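Local coordinates for Lmo2349 protein (Listeria monocytogenes, PDB 4GVO) that probably captures L-cystine or related amino acids outside the cell and delivers them to an ABC transporter, at residues Val39-Ile42 with Asp43-Leu46. Residues are numbered along the deposited sequence; the frame is centred on the assembly and turned at random. Where two conformers were deposited one is given.
With NA (sodium ion), chain D.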
# COMPACT_ATOMS: atom_id res chain seq x y z
N VAL A 39 0.26 -1.13 -14.19
CA VAL A 39 -0.71 -2.03 -14.79
C VAL A 39 -0.90 -1.70 -16.28
O VAL A 39 -1.00 -2.58 -17.12
CB VAL A 39 -2.05 -2.03 -14.03
CG1 VAL A 39 -3.12 -2.76 -14.83
CG2 VAL A 39 -1.86 -2.68 -12.67
N LYS A 40 -0.97 -0.42 -16.63
CA LYS A 40 -1.11 -0.03 -18.04
C LYS A 40 0.10 -0.45 -18.88
O LYS A 40 -0.03 -0.85 -20.02
CB LYS A 40 -1.38 1.48 -18.16
CG LYS A 40 -2.74 1.91 -17.62
CD LYS A 40 -3.01 3.39 -17.84
CE LYS A 40 -4.45 3.77 -17.52
NZ LYS A 40 -4.74 5.14 -18.07
N GLU A 41 1.29 -0.35 -18.30
CA GLU A 41 2.51 -0.81 -18.95
C GLU A 41 2.51 -2.32 -19.13
O GLU A 41 2.90 -2.83 -20.17
CB GLU A 41 3.73 -0.31 -18.18
CG GLU A 41 5.04 -0.59 -18.86
CD GLU A 41 5.19 0.16 -20.19
OE1 GLU A 41 4.60 1.26 -20.35
OE2 GLU A 41 5.87 -0.37 -21.08
N ILE A 42 2.03 -3.06 -18.13
CA ILE A 42 1.88 -4.48 -18.23
C ILE A 42 0.90 -4.86 -19.34
O ILE A 42 1.18 -5.73 -20.17
CB ILE A 42 1.43 -5.08 -16.86
CG1 ILE A 42 2.61 -5.05 -15.91
CG2 ILE A 42 0.90 -6.47 -17.02
CD1 ILE A 42 2.23 -5.25 -14.46
N ASP A 43 -0.22 -4.17 -19.39
CA ASP A 43 -1.24 -4.42 -20.42
C ASP A 43 -0.62 -4.26 -21.83
O ASP A 43 -0.85 -5.10 -22.70
CB ASP A 43 -2.41 -3.44 -20.20
CG ASP A 43 -3.61 -3.68 -21.09
OD1 ASP A 43 -3.68 -4.66 -21.80
OD2 ASP A 43 -4.57 -2.90 -20.95
N LYS A 44 0.20 -3.23 -22.01
CA LYS A 44 0.80 -2.96 -23.29
C LYS A 44 1.66 -4.15 -23.76
O LYS A 44 1.76 -4.44 -24.97
CB LYS A 44 1.57 -1.64 -23.15
CG LYS A 44 2.45 -1.21 -24.27
CD LYS A 44 3.31 -0.03 -23.82
CE LYS A 44 2.47 1.12 -23.29
NZ LYS A 44 3.31 2.18 -22.60
N ARG A 45 2.27 -4.85 -22.81
CA ARG A 45 3.15 -5.94 -23.06
C ARG A 45 2.49 -7.30 -23.07
O ARG A 45 3.17 -8.33 -23.24
CB ARG A 45 4.32 -5.87 -22.06
CG ARG A 45 5.04 -4.54 -22.18
CD ARG A 45 6.29 -4.52 -21.35
NE ARG A 45 6.85 -3.16 -21.30
CZ ARG A 45 8.14 -2.89 -21.28
NH1 ARG A 45 9.02 -3.89 -21.28
NH2 ARG A 45 8.54 -1.66 -21.18
N LEU A 46 1.17 -7.33 -22.95
CA LEU A 46 0.42 -8.61 -22.95
C LEU A 46 -0.70 -8.49 -23.97
O LEU A 46 -1.84 -8.10 -23.65
CB LEU A 46 -0.16 -8.85 -21.56
CG LEU A 46 0.89 -9.30 -20.50
CD1 LEU A 46 0.18 -9.42 -19.13
CD2 LEU A 46 1.62 -10.61 -20.84
NA NA D . -2.87 -6.06 -23.32
O HOH W 1 -3.00 -5.02 -25.36
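Glu41 reaches over the last turn of its helix and lays its carboxylate between Lys44 and Arg45, one oxygen for each base. The Glu41 side chain bends at its second torsion (64°), which carries the carboxylate across the side chains of Lys44 and Arg45. OE1 is met on its syn side, somewhat out of the carboxylate plane, by Lys44 NZ at 2.8 Å, whereas OE2 takes both Arg45 NE and Arg45 NH2 at 3.0 Å. This grip is side-on and lands on a single oxygen: OE2 lies practically in the guanidinium plane, but the carboxylate itself is turned 72° from that plane. Asp223 also forms a salt bridge with NH2 of Arg45, and NH1 is hydrogen-bonded to Ser219 OG, so the arginine ties this helix end to the region of helix 207-222. Helix 34-44, part of a family 3 solute-binding protein, ends here in a tighter turn, an example of how the carbonyls at a helix's C-terminal end can bind a cation. Regular i to i+4 bonding persists in Asp43 N to Val39 O (2.9 Å), but Arg45 N hydrogen-bonds to Ile42 O three residues back at 3.0 Å, from above the carbonyl plane, and keeps just a weak bond to Glu41 O. As the chain turns off, Asp43 O (2.3 Å) and Leu46 O converge on the sodium ion, joined by Asp43 OD1 at 2.2 Å, a water and Tyr49 O. Phe51 N donates to the other carboxylate oxygen of Asp43, OD2, which should steady this metal-binding carboxylate. Ile42 and Leu46 lie side by side, pointing the same way, CG2 against CD1 at 3.7 Å, with Ile42 packed on Ile220 and Leu46 on Phe51.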